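Local coordinates for protein aclacinomycin oxidoreductase (AknOx) (Streptomyces galilaeus, PDB 2IPI) that oxidises the terminal sugar of aclacinomycins in two successive oxygen-dependent steps, using a bicovalently attached FAD, to yield first aclacinomycin A and then aclacinomycin Y, at residues V180-V185 / R192-T197; F121-G126 / Y225-P230; A377-R382 / R446-T451; R369-A374 / D417-V422. All blocks are in the same frame, centred on the assembly; numbering follows the deposited sequence. Where two conformers were deposited one is given.

Overall arrangement
Interactions 1 and 2 belong to one antiparallel sheet of the FAD-binding part, where strands 177-185 and 221-227 are neighbours; their centres lie 14 Å apart. E181 OE2 and W226 NE1, 2.5 Å apart, probably form a hydrogen bond between them. Interactions 3 and 4 lie on the opposite side of the chain's centre and are also 14 Å apart between centres. They meet at W372, whose CZ3 is 3.4 Å from I448 CG1. The pairs flank the ligand sites: the Y225 side chain comes within about 5 Å of FAD, and that of V422 lies about 6 Å from the side chain of Y397, a catalytic proton acceptor. Nearest atoms of interactions 2 and 4 remain about 16 Å apart.

Interaction 1 of 4, residues V180-V185 / R192-T197; sequences VEVVVV and RKVVAT
V184 and V194 set their side chains at roughly right angles on one face of a beta hairpin, with V184 CG2 pressed to 3.5 Å from V194 CG1, a tight contact. The pair is diagonal: V194 lies directly across from V182, and its other methyl, CG2, sits 4.0 Å from V182 CB. V184 chi1 of -64° places CG2 between its backbone N and carbonyl carbon, within reach of the neighbouring strand. On the same face V180 CG1 rests on the small methyl of A196.

E181 and V195 occupy the other face, side by side and pointing the same way, with E181 CG 3.3 Å from V195 CG2. The glutamate thus lends its aliphatic stem to the valine, while its carboxylate is taken by R224 and W226. Beta-branched valines suit such extended strands. Six backbone hydrogen bonds join the strands, two each at V180-A196, V182-V194 and V184-R192.

The hairpin, part of the FAD-binding PCMH-type domain, brings the V182 side chain about 6 Å from FAD. Strand 191-197 is outermost in its sheet, and strand 177-185 bonds on its far side to 221-227. Helix 205-210 meets V194 and A196 through L207, whereas K193 touches the start of helix 65-78.

Interaction 2 of 4, residues F121-G126 / Y225-P230; sequences FAVEPG and YWFRTP
An antiparallel five-stranded sheet of the FAD-binding PCMH-type domain brings strand 120-123 beside strand 221-227, pairing F121 with F227, A122 with W226 and V123 with Y225. Nearly a hundred residues separate the segments, so this is a long-range closure of the sheet rather than a hairpin. Four backbone hydrogen bonds hold it, two between F121 and F227 and two between V123 and Y225; the straightest runs from Y225 N to V123 O at 3.0 Å, with 173° at the hydrogen. Between these pairs W226 CA makes a CA-H...O contact with F121 O.

On the face bearing V123, Y225 and F227, the valine is the common partner. Its CG2, set between backbone N and carbonyl carbon by a chi1 of -48°, lies 3.6 Å from Y225 CB. A compact branched residue suits this place between two aromatic side chains. The tyrosine ring itself reaches on to G155, whose carbonyl receives its hydroxyl, and the same face packs on V154 of helix 154-157.

W226 takes the other face, where A122 CB stands over one side of the indole, 4.3 Å above its plane and offset toward the rim. The small methyl leaves room for the large bicyclic ring. Just past the end of strand 120-123, P125 touches FAD, so the chain leaving this strand lines the cofactor pocket. F227 receives V123 CG2 at its edge, in the ring plane, with CE1 3.3 Å from that methyl.

Interaction 3 of 4, residues A377-R382 / R446-T451; sequences AATLYR and REIFAT
T379, E447 and I448 carry most of this helix-to-helix contact, in which T379 faces the C-terminal end of helix 434-448. The threonine and I448 side chains cross at about a right angle, and their methyls meet with T379 CG2 3.6 Å from I448 CG2. That methyl points across because it stands anti to the backbone N, leaving OG1 (chi1 -70°) beside that N. Threonine suits the place by offering an apolar branch to isoleucine and a hydroxyl to the polar side. A water donates to E447 O at 2.8 Å and also lies beside T379 OG1, although that second distance is too short to be trusted.

E447, extended beyond CG, reaches toward R382, and the side chains of E447 and R382 cross at about a right angle. The resulting salt bridge, R382 NH1 to E447 OE2 at 3.2 Å, is weak, and the position of OE2 is doubtful. I448 also lays CG1 over the centre of the F449 ring, where the helix is already ending.

Helix 374-385 also packs against helix 262-278, A377 on I269 and L380 on F265, while L380 and I448 both rest on W372 from the preceding loop.

Interaction 4 of 4, residues R369-A374 / D417-V422; sequences RKPWTA and DSIIKV
R369 presents the edge of its guanidinium to D417, whose OD1 lies close to the guanidinium plane and accepts from two nitrogens in a side-on grip. NH2 is 2.9 Å from D417 OD1 and nearly along its C-O axis, the shorter arm of this salt bridge. NE reaches the same oxygen at 3.3 Å, on the anti side and out of the carboxylate plane. The two flat groups are therefore twisted by 57° rather than coplanar. A bend at chi3 turns the arginine back toward D417, while its CG passes 3.2 Å from D417 O. Since R369 was modelled in two conformers, this grip describes one of them.

The other flat group, the W372 indole, comes from the opposite direction to V422: its CZ2 lies 3.6 Å from V422 CG1. With CG beside the backbone N, the ring drops from the loop toward the strand. Tryptophan suits this position because it is long enough to bridge from loop to sheet. Between these two ends lies I419, its CD1 4.2 Å from P371 CD and its CG2 against R369 O. Isoleucine and proline supply apolar cover there, with Q277 touching both.

The segment 369-374 links strand 360-368 to helix 374-385, where T373 is the N-cap. Strand 420-428 runs between strands 360-368 and 391-398, so V422 packs on L368 and L396, with its side chain about 6 Å from that of the catalytic proton acceptor Y397, and W372 lies against I269 of helix 262-278.

Interaction 1 of 4, residues V180-V185 / R192-T197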
loop_
_atom_site.group_PDB
_atom_site.type_symbol
_atom_site.label_atom_id
_atom_site.label_comp_id
_atom_site.label_asym_id
_atom_site.label_seq_id
_atom_site.Cartn_x
_atom_site.Cartn_y
_atom_site.Cartn_z
ATOM N N VAL A 180 -4.862 18.148 3.811
ATOM C CA VAL A 180 -4.081 17.507 4.862
ATOM C C VAL A 180 -3.565 18.528 5.867
ATOM O O VAL A 180 -3.105 19.602 5.474
ATOM C CB VAL A 180 -2.925 16.704 4.214
ATOM C CG1 VAL A 180 -1.972 17.654 3.505
ATOM C CG2 VAL A 180 -2.197 15.849 5.226
ATOM N N GLU A 181 -3.672 18.172 7.135
ATOM C CA GLU A 181 -3.110 18.901 8.265
ATOM C C GLU A 181 -1.804 18.233 8.669
ATOM O O GLU A 181 -1.798 17.034 8.938
ATOM C CB GLU A 181 -4.083 18.941 9.449
ATOM C CG GLU A 181 -5.181 19.959 9.341
ATOM C CD GLU A 181 -6.534 19.545 9.874
ATOM O OE1 GLU A 181 -6.722 18.922 10.932
ATOM O OE2 GLU A 181 -7.490 19.895 9.151
ATOM N N VAL A 182 -0.722 18.983 8.668
ATOM C CA VAL A 182 0.638 18.488 8.834
ATOM C C VAL A 182 1.424 19.280 9.870
ATOM O O VAL A 182 1.185 20.483 10.051
ATOM C CB VAL A 182 1.418 18.561 7.504
ATOM C CG1 VAL A 182 2.604 17.605 7.518
ATOM C CG2 VAL A 182 0.510 18.249 6.322
ATOM N N VAL A 183 2.356 18.626 10.547
ATOM C CA VAL A 183 3.327 19.373 11.352
ATOM C C VAL A 183 4.661 19.318 10.590
ATOM O O VAL A 183 5.218 18.243 10.359
ATOM C CB VAL A 183 3.464 18.860 12.784
ATOM C CG1 VAL A 183 4.624 19.517 13.517
ATOM C CG2 VAL A 183 2.178 19.111 13.578
ATOM N N VAL A 184 5.124 20.495 10.206
ATOM C CA VAL A 184 6.365 20.748 9.486
ATOM C C VAL A 184 7.343 21.576 10.320
ATOM O O VAL A 184 6.980 22.102 11.374
ATOM C CB VAL A 184 6.038 21.471 8.178
ATOM C CG1 VAL A 184 5.197 20.574 7.265
ATOM C CG2 VAL A 184 5.292 22.772 8.423
ATOM N N VAL A 185 8.607 21.655 9.896
ATOM C CA VAL A 185 9.621 22.396 10.642
ATOM C C VAL A 185 10.256 23.441 9.715
ATOM O O VAL A 185 10.579 23.142 8.565
ATOM C CB VAL A 185 10.706 21.498 11.254
ATOM C CG1 VAL A 185 11.846 22.338 11.828
ATOM C CG2 VAL A 185 10.119 20.587 12.328
ATOM N N ARG A 192 5.679 23.752 13.249
ATOM C CA ARG A 192 4.473 24.520 12.981
ATOM C C ARG A 192 3.348 23.655 12.417
ATOM O O ARG A 192 3.554 22.716 11.662
ATOM C CB ARG A 192 4.743 25.673 12.001
ATOM C CG ARG A 192 6.078 25.643 11.285
ATOM C CD ARG A 192 6.801 26.969 11.287
ATOM N NE ARG A 192 6.645 27.764 12.506
ATOM C CZ ARG A 192 6.395 29.071 12.535
ATOM N NH1 ARG A 192 6.265 29.750 11.398
ATOM N NH2 ARG A 192 6.271 29.706 13.692
ATOM N N LYS A 193 2.102 23.997 12.759
ATOM C CA LYS A 193 1.008 23.248 12.118
ATOM C C LYS A 193 0.441 24.011 10.933
ATOM O O LYS A 193 0.181 25.230 11.002
ATOM C CB LYS A 193 -0.028 22.932 13.199
ATOM C CG LYS A 193 -1.145 22.031 12.690
ATOM C CD LYS A 193 -2.410 22.295 13.525
ATOM C CE LYS A 193 -2.166 23.463 14.480
ATOM N NZ LYS A 193 -2.301 24.793 13.816
ATOM N N VAL A 194 0.275 23.303 9.815
ATOM C CA VAL A 194 -0.114 23.870 8.539
ATOM C C VAL A 194 -1.248 23.055 7.904
ATOM O O VAL A 194 -1.345 21.845 8.115
ATOM C CB VAL A 194 1.013 23.925 7.494
ATOM C CG1 VAL A 194 2.288 24.499 8.094
ATOM C CG2 VAL A 194 1.271 22.543 6.908
ATOM N N VAL A 195 -2.064 23.762 7.118
ATOM C CA VAL A 195 -3.132 23.096 6.379
ATOM C C VAL A 195 -2.885 23.260 4.888
ATOM O O VAL A 195 -2.593 24.337 4.371
ATOM C CB VAL A 195 -4.528 23.608 6.781
ATOM C CG1 VAL A 195 -5.601 23.265 5.762
ATOM C CG2 VAL A 195 -4.891 23.018 8.140
ATOM N N ALA A 196 -3.043 22.137 4.189
ATOM C CA ALA A 196 -2.790 22.089 2.763
ATOM C C ALA A 196 -3.970 21.447 2.048
ATOM O O ALA A 196 -4.354 20.330 2.388
ATOM C CB ALA A 196 -1.489 21.346 2.525
ATOM N N THR A 197 -4.512 22.174 1.090
ATOM C CA THR A 197 -5.774 21.754 0.459
ATOM C C THR A 197 -5.568 21.607 -1.036
ATOM O O THR A 197 -4.537 22.024 -1.571
ATOM C CB THR A 197 -6.865 22.783 0.832
ATOM O OG1 THR A 197 -8.139 22.165 0.994
ATOM C CG2 THR A 197 -7.029 23.778 -0.298
#

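Interaction 2 of 4, residues F121-G126 / Y225-P230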
loop_
_atom_site.group_PDB
_atom_site.type_symbol
_atom_site.label_atom_id
_atom_site.label_comp_id
_atom_site.label_asym_id
_atom_site.label_seq_id
_atom_site.Cartn_x
_atom_site.Cartn_y
_atom_site.Cartn_z
ATOM N N PHE A 121 -14.748 14.960 5.039
ATOM C CA PHE A 121 -14.702 13.963 6.089
ATOM C C PHE A 121 -13.358 13.892 6.820
ATOM O O PHE A 121 -12.337 13.648 6.145
ATOM C CB PHE A 121 -14.991 12.605 5.452
ATOM C CG PHE A 121 -16.424 12.328 5.049
ATOM C CD1 PHE A 121 -16.837 12.608 3.761
ATOM C CD2 PHE A 121 -17.339 11.796 5.943
ATOM C CE1 PHE A 121 -18.126 12.365 3.318
ATOM C CE2 PHE A 121 -18.635 11.533 5.504
ATOM C CZ PHE A 121 -19.019 11.811 4.205
ATOM N N ALA A 122 -13.399 14.063 8.135
ATOM C CA ALA A 122 -12.320 13.995 9.106
ATOM C C ALA A 122 -11.799 12.589 9.381
ATOM O O ALA A 122 -12.523 11.682 9.765
ATOM C CB ALA A 122 -12.697 14.688 10.403
ATOM N N VAL A 123 -10.504 12.333 9.171
ATOM C CA VAL A 123 -9.937 11.041 9.575
ATOM C C VAL A 123 -8.545 11.241 10.170
ATOM O O VAL A 123 -7.639 11.783 9.528
ATOM C CB VAL A 123 -9.863 9.995 8.455
ATOM C CG1 VAL A 123 -11.165 9.855 7.677
ATOM C CG2 VAL A 123 -8.745 10.289 7.448
ATOM N N GLU A 124 -8.322 10.796 11.410
ATOM C CA GLU A 124 -6.985 10.991 12.022
ATOM C C GLU A 124 -6.071 9.834 11.680
ATOM O O GLU A 124 -6.541 8.731 11.433
ATOM C CB GLU A 124 -7.136 11.190 13.526
ATOM C CG GLU A 124 -7.588 12.609 13.872
ATOM C CD GLU A 124 -7.975 12.761 15.329
ATOM O OE1 GLU A 124 -7.610 11.968 16.213
ATOM O OE2 GLU A 124 -8.663 13.759 15.658
ATOM N N PRO A 125 -4.759 10.054 11.643
ATOM C CA PRO A 125 -3.843 9.031 11.145
ATOM C C PRO A 125 -3.809 7.762 11.992
ATOM O O PRO A 125 -3.378 6.731 11.472
ATOM C CB PRO A 125 -2.462 9.705 11.230
ATOM C CG PRO A 125 -2.649 10.735 12.302
ATOM C CD PRO A 125 -4.045 11.268 12.069
ATOM N N GLY A 126 -4.233 7.812 13.248
ATOM C CA GLY A 126 -4.103 6.697 14.176
ATOM C C GLY A 126 -5.183 5.661 13.912
ATOM O O GLY A 126 -5.077 4.499 14.278
ATOM N N TYR A 225 -6.418 13.998 7.935
ATOM C CA TYR A 225 -6.654 13.962 6.512
ATOM C C TYR A 225 -8.111 14.325 6.205
ATOM O O TYR A 225 -8.912 13.953 7.067
ATOM C CB TYR A 225 -6.435 12.559 5.933
ATOM C CG TYR A 225 -5.063 11.965 5.900
ATOM C CD1 TYR A 225 -4.550 11.201 6.938
ATOM C CD2 TYR A 225 -4.259 12.173 4.776
ATOM C CE1 TYR A 225 -3.278 10.665 6.876
ATOM C CE2 TYR A 225 -2.984 11.637 4.720
ATOM C CZ TYR A 225 -2.500 10.888 5.760
ATOM O OH TYR A 225 -1.226 10.351 5.676
ATOM N N TRP A 226 -8.369 14.942 5.084
ATOM C CA TRP A 226 -9.691 15.331 4.614
ATOM C C TRP A 226 -10.048 14.677 3.294
ATOM O O TRP A 226 -9.268 14.759 2.349
ATOM C CB TRP A 226 -9.866 16.865 4.553
ATOM C CG TRP A 226 -9.829 17.518 5.915
ATOM C CD1 TRP A 226 -8.679 17.919 6.542
ATOM C CD2 TRP A 226 -10.895 17.866 6.811
ATOM N NE1 TRP A 226 -8.975 18.473 7.761
ATOM C CE2 TRP A 226 -10.332 18.453 7.960
ATOM C CE3 TRP A 226 -12.281 17.720 6.779
ATOM C CZ2 TRP A 226 -11.080 18.905 9.043
ATOM C CZ3 TRP A 226 -13.032 18.169 7.853
ATOM C CH2 TRP A 226 -12.443 18.757 8.986
ATOM N N PHE A 227 -11.209 14.021 3.239
ATOM C CA PHE A 227 -11.642 13.381 2.001
ATOM C C PHE A 227 -12.946 13.927 1.430
ATOM O O PHE A 227 -13.901 14.158 2.157
ATOM C CB PHE A 227 -11.845 11.856 2.213
ATOM C CG PHE A 227 -10.492 11.219 2.513
ATOM C CD1 PHE A 227 -10.093 11.024 3.820
ATOM C CD2 PHE A 227 -9.659 10.861 1.460
ATOM C CE1 PHE A 227 -8.841 10.495 4.112
ATOM C CE2 PHE A 227 -8.412 10.324 1.754
ATOM C CZ PHE A 227 -8.014 10.138 3.059
ATOM N N ARG A 228 -12.931 14.072 0.112
ATOM C CA ARG A 228 -14.063 14.419 -0.707
ATOM C C ARG A 228 -13.747 14.098 -2.161
ATOM O O ARG A 228 -12.685 14.495 -2.654
ATOM C CB ARG A 228 -14.389 15.906 -0.557
ATOM C CG ARG A 228 -15.839 16.269 -0.809
ATOM C CD ARG A 228 -15.973 17.196 -2.000
ATOM N NE ARG A 228 -15.581 18.561 -1.664
ATOM C CZ ARG A 228 -14.378 19.096 -1.786
ATOM N NH1 ARG A 228 -13.360 18.371 -2.255
ATOM N NH2 ARG A 228 -14.162 20.364 -1.444
ATOM N N THR A 229 -14.660 13.415 -2.836
ATOM C CA THR A 229 -14.473 13.178 -4.264
ATOM C C THR A 229 -14.428 14.498 -5.017
ATOM O O THR A 229 -15.369 15.281 -4.888
ATOM C CB THR A 229 -15.584 12.276 -4.829
ATOM O OG1 THR A 229 -15.592 11.053 -4.074
ATOM C CG2 THR A 229 -15.299 11.942 -6.279
ATOM N N PRO A 230 -13.378 14.768 -5.781
ATOM C CA PRO A 230 -13.301 16.017 -6.563
ATOM C C PRO A 230 -14.557 16.215 -7.400
ATOM O O PRO A 230 -15.064 17.334 -7.533
ATOM C CB PRO A 230 -12.061 15.816 -7.422
ATOM C CG PRO A 230 -11.200 14.928 -6.558
ATOM C CD PRO A 230 -12.164 13.941 -5.952
#

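Interaction 3 of 4, residues A377-R382 / R446-T451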
loop_
_atom_site.group_PDB
_atom_site.type_symbol
_atom_site.label_atom_id
_atom_site.label_comp_id
_atom_site.label_asym_id
_atom_site.label_seq_id
_atom_site.Cartn_x
_atom_site.Cartn_y
_atom_site.Cartn_z
ATOM N N ALA A 377 7.164 -16.151 -16.849
ATOM C CA ALA A 377 6.216 -17.145 -16.357
ATOM C C ALA A 377 6.940 -18.415 -15.905
ATOM O O ALA A 377 6.546 -19.043 -14.923
ATOM C CB ALA A 377 5.200 -17.472 -17.434
ATOM N N ALA A 378 7.999 -18.736 -16.646
ATOM C CA ALA A 378 8.753 -19.963 -16.410
ATOM C C ALA A 378 9.669 -19.839 -15.199
ATOM O O ALA A 378 9.877 -20.837 -14.502
ATOM C CB ALA A 378 9.547 -20.337 -17.649
ATOM N N THR A 379 10.208 -18.648 -14.979
ATOM C CA THR A 379 10.989 -18.281 -13.802
ATOM C C THR A 379 10.126 -18.479 -12.560
ATOM O O THR A 379 10.539 -19.063 -11.558
ATOM C CB THR A 379 11.471 -16.820 -13.865
ATOM O OG1 THR A 379 12.471 -16.674 -14.887
ATOM C CG2 THR A 379 12.122 -16.394 -12.563
ATOM N N LEU A 380 8.899 -17.981 -12.680
ATOM C CA LEU A 380 7.857 -18.094 -11.680
ATOM C C LEU A 380 7.623 -19.557 -11.319
ATOM O O LEU A 380 7.785 -19.960 -10.166
ATOM C CB LEU A 380 6.556 -17.470 -12.199
ATOM C CG LEU A 380 5.985 -16.274 -11.435
ATOM C CD1 LEU A 380 7.001 -15.678 -10.481
ATOM C CD2 LEU A 380 5.490 -15.209 -12.400
ATOM N N TYR A 381 7.249 -20.371 -12.302
ATOM C CA TYR A 381 6.961 -21.772 -12.006
ATOM C C TYR A 381 8.144 -22.470 -11.344
ATOM O O TYR A 381 7.969 -23.137 -10.318
ATOM C CB TYR A 381 6.535 -22.530 -13.271
ATOM C CG TYR A 381 6.131 -23.964 -12.988
ATOM C CD1 TYR A 381 4.816 -24.245 -12.630
ATOM C CD2 TYR A 381 7.015 -25.026 -13.070
ATOM C CE1 TYR A 381 4.419 -25.539 -12.363
ATOM C CE2 TYR A 381 6.624 -26.327 -12.810
ATOM C CZ TYR A 381 5.316 -26.577 -12.457
ATOM O OH TYR A 381 4.894 -27.859 -12.190
ATOM N N ARG A 382 9.352 -22.375 -11.894
ATOM C CA ARG A 382 10.462 -23.143 -11.317
ATOM C C ARG A 382 10.731 -22.767 -9.870
ATOM O O ARG A 382 10.973 -23.602 -8.989
ATOM C CB ARG A 382 11.737 -22.945 -12.128
ATOM C CG ARG A 382 12.788 -24.037 -11.949
ATOM C CD ARG A 382 14.067 -23.601 -12.671
ATOM N NE ARG A 382 13.763 -22.804 -13.868
ATOM C CZ ARG A 382 14.193 -21.574 -14.091
ATOM N NH1 ARG A 382 14.954 -20.973 -13.195
ATOM N NH2 ARG A 382 13.893 -20.888 -15.181
ATOM N N ARG A 446 15.156 -10.794 -9.028
ATOM C CA ARG A 446 16.207 -10.461 -9.982
ATOM C C ARG A 446 16.066 -11.277 -11.263
ATOM O O ARG A 446 16.329 -10.843 -12.383
ATOM C CB ARG A 446 17.586 -10.691 -9.362
ATOM N N GLU A 447 15.642 -12.525 -11.083
ATOM C CA GLU A 447 15.518 -13.420 -12.236
ATOM C C GLU A 447 14.338 -13.045 -13.106
ATOM O O GLU A 447 14.457 -13.067 -14.342
ATOM C CB GLU A 447 15.410 -14.848 -11.711
ATOM C CG GLU A 447 15.998 -15.913 -12.622
ATOM C CD GLU A 447 15.576 -17.288 -12.121
ATOM O OE1 GLU A 447 16.254 -17.794 -11.200
ATOM O OE2 GLU A 447 14.569 -17.803 -12.650
ATOM N N ILE A 448 13.160 -12.689 -12.564
ATOM C CA ILE A 448 12.177 -12.284 -13.572
ATOM C C ILE A 448 12.446 -10.863 -14.061
ATOM O O ILE A 448 11.859 -10.442 -15.065
ATOM C CB ILE A 448 10.706 -12.398 -13.146
ATOM C CG1 ILE A 448 10.030 -11.029 -12.979
ATOM C CG2 ILE A 448 10.517 -13.278 -11.922
ATOM C CD1 ILE A 448 9.414 -10.889 -11.619
ATOM N N PHE A 449 13.302 -10.069 -13.416
ATOM C CA PHE A 449 13.513 -8.722 -13.967
ATOM C C PHE A 449 14.944 -8.583 -14.499
ATOM O O PHE A 449 15.428 -7.482 -14.752
ATOM C CB PHE A 449 13.210 -7.640 -12.933
ATOM C CG PHE A 449 11.703 -7.519 -12.711
ATOM C CD1 PHE A 449 10.880 -7.186 -13.770
ATOM C CD2 PHE A 449 11.159 -7.749 -11.458
ATOM C CE1 PHE A 449 9.507 -7.065 -13.602
ATOM C CE2 PHE A 449 9.788 -7.632 -11.270
ATOM C CZ PHE A 449 8.988 -7.298 -12.345
ATOM N N ALA A 450 15.536 -9.756 -14.644
ATOM C CA ALA A 450 16.899 -9.990 -15.075
ATOM C C ALA A 450 17.248 -9.281 -16.372
ATOM O O ALA A 450 18.397 -8.853 -16.532
ATOM C CB ALA A 450 17.135 -11.492 -15.222
ATOM N N THR A 451 16.324 -9.144 -17.325
ATOM C CA THR A 451 16.740 -8.507 -18.572
ATOM C C THR A 451 16.974 -7.014 -18.417
ATOM O O THR A 451 17.434 -6.310 -19.314
ATOM C CB THR A 451 15.703 -8.733 -19.691
ATOM O OG1 THR A 451 16.359 -8.430 -20.927
ATOM C CG2 THR A 451 14.518 -7.805 -19.538
HETATM O O HOH W 1 12.876 -14.606 -16.052
#

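Interaction 4 of 4, residues R369-A374 / D417-V422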
loop_
_atom_site.group_PDB
_atom_site.type_symbol
_atom_site.label_atom_id
_atom_site.label_comp_id
_atom_site.label_asym_id
_atom_site.label_seq_id
_atom_site.Cartn_x
_atom_site.Cartn_y
_atom_site.Cartn_z
ATOM N N ARG A 369 2.860 -3.159 -17.085
ATOM C CA ARG A 369 2.127 -2.498 -18.155
ATOM C C ARG A 369 1.582 -3.497 -19.166
ATOM O O ARG A 369 0.579 -3.229 -19.831
ATOM C CB ARG A 369 2.999 -1.495 -18.901
ATOM C CG ARG A 369 3.005 -0.097 -18.314
ATOM C CD ARG A 369 3.844 0.817 -19.214
ATOM N NE ARG A 369 2.983 1.607 -20.092
ATOM C CZ ARG A 369 3.253 1.880 -21.374
ATOM N NH1 ARG A 369 4.364 1.385 -22.017
ATOM N NH2 ARG A 369 2.368 2.627 -22.037
ATOM N N LYS A 370 2.273 -4.625 -19.260
ATOM C CA LYS A 370 1.910 -5.738 -20.130
ATOM C C LYS A 370 2.181 -7.055 -19.408
ATOM O O LYS A 370 2.963 -7.082 -18.455
ATOM C CB LYS A 370 2.696 -5.685 -21.437
ATOM C CG LYS A 370 2.359 -4.535 -22.356
ATOM C CD LYS A 370 3.551 -4.061 -23.188
ATOM C CE LYS A 370 3.558 -4.504 -24.629
ATOM N NZ LYS A 370 3.354 -3.434 -25.649
ATOM N N PRO A 371 1.554 -8.152 -19.825
ATOM C CA PRO A 371 1.677 -9.410 -19.075
ATOM C C PRO A 371 3.122 -9.891 -18.958
ATOM O O PRO A 371 3.989 -9.403 -19.681
ATOM C CB PRO A 371 0.893 -10.391 -19.951
ATOM C CG PRO A 371 -0.061 -9.545 -20.721
ATOM C CD PRO A 371 0.724 -8.299 -21.026
ATOM N N TRP A 372 3.410 -10.838 -18.067
ATOM C CA TRP A 372 4.725 -11.462 -17.993
ATOM C C TRP A 372 5.117 -12.050 -19.351
ATOM O O TRP A 372 4.239 -12.269 -20.195
ATOM C CB TRP A 372 4.727 -12.581 -16.969
ATOM C CG TRP A 372 4.403 -12.280 -15.549
ATOM C CD1 TRP A 372 3.321 -12.718 -14.830
ATOM C CD2 TRP A 372 5.168 -11.477 -14.646
ATOM N NE1 TRP A 372 3.379 -12.226 -13.545
ATOM C CE2 TRP A 372 4.498 -11.464 -13.408
ATOM C CE3 TRP A 372 6.364 -10.763 -14.800
ATOM C CZ2 TRP A 372 4.983 -10.764 -12.303
ATOM C CZ3 TRP A 372 6.834 -10.075 -13.700
ATOM C CH2 TRP A 372 6.157 -10.079 -12.481
ATOM N N THR A 373 6.399 -12.326 -19.574
ATOM C CA THR A 373 6.812 -12.991 -20.801
ATOM C C THR A 373 6.689 -14.509 -20.664
ATOM O O THR A 373 6.432 -14.992 -19.564
ATOM C CB THR A 373 8.261 -12.625 -21.177
ATOM O OG1 THR A 373 8.656 -13.424 -22.296
ATOM C CG2 THR A 373 9.276 -12.941 -20.096
ATOM N N ALA A 374 6.926 -15.231 -21.758
ATOM C CA ALA A 374 7.074 -16.681 -21.701
ATOM C C ALA A 374 8.112 -17.082 -20.653
ATOM O O ALA A 374 7.909 -17.977 -19.842
ATOM C CB ALA A 374 7.473 -17.261 -23.056
ATOM N N ASP A 417 -0.863 3.681 -15.798
ATOM C CA ASP A 417 -1.194 2.935 -17.034
ATOM C C ASP A 417 -0.661 1.505 -16.884
ATOM O O ASP A 417 0.007 0.997 -17.779
ATOM C CB ASP A 417 -0.668 3.622 -18.275
ATOM C CG ASP A 417 -0.974 2.975 -19.606
ATOM O OD1 ASP A 417 -0.046 2.788 -20.424
ATOM O OD2 ASP A 417 -2.135 2.615 -19.901
ATOM N N SER A 418 -0.994 0.922 -15.735
ATOM C CA SER A 418 -0.680 -0.461 -15.418
ATOM C C SER A 418 -1.962 -1.294 -15.329
ATOM O O SER A 418 -3.034 -0.771 -15.011
ATOM C CB SER A 418 0.128 -0.573 -14.128
ATOM O OG SER A 418 1.427 -0.016 -14.312
ATOM N N ILE A 419 -1.829 -2.596 -15.615
ATOM C CA ILE A 419 -2.976 -3.492 -15.696
ATOM C C ILE A 419 -3.003 -4.462 -14.522
ATOM O O ILE A 419 -4.063 -4.999 -14.175
ATOM C CB ILE A 419 -2.976 -4.301 -17.004
ATOM C CG1 ILE A 419 -1.907 -5.391 -17.076
ATOM C CG2 ILE A 419 -2.863 -3.384 -18.223
ATOM C CD1 ILE A 419 -1.720 -5.989 -18.461
ATOM N N ILE A 420 -1.835 -4.700 -13.924
ATOM C CA ILE A 420 -1.671 -5.607 -12.804
ATOM C C ILE A 420 -0.572 -5.154 -11.854
ATOM O O ILE A 420 0.442 -4.625 -12.300
ATOM C CB ILE A 420 -1.341 -7.027 -13.301
ATOM C CG1 ILE A 420 -2.448 -7.684 -14.130
ATOM C CG2 ILE A 420 -0.978 -7.940 -12.138
ATOM C CD1 ILE A 420 -1.937 -8.670 -15.158
ATOM N N LYS A 421 -0.756 -5.355 -10.554
ATOM C CA LYS A 421 0.291 -5.070 -9.576
ATOM C C LYS A 421 0.784 -6.366 -8.930
ATOM O O LYS A 421 -0.036 -7.231 -8.614
ATOM C CB LYS A 421 -0.259 -4.150 -8.498
ATOM C CG LYS A 421 0.550 -2.878 -8.269
ATOM C CD LYS A 421 0.402 -2.497 -6.804
ATOM C CE LYS A 421 -0.536 -1.297 -6.700
ATOM N NZ LYS A 421 0.041 -0.136 -6.004
ATOM N N VAL A 422 2.084 -6.489 -8.689
ATOM C CA VAL A 422 2.573 -7.728 -8.065
ATOM C C VAL A 422 3.321 -7.431 -6.775
ATOM O O VAL A 422 3.978 -6.404 -6.629
ATOM C CB VAL A 422 3.444 -8.583 -9.006
ATOM C CG1 VAL A 422 3.055 -8.373 -10.467
ATOM C CG2 VAL A 422 4.926 -8.308 -8.844
#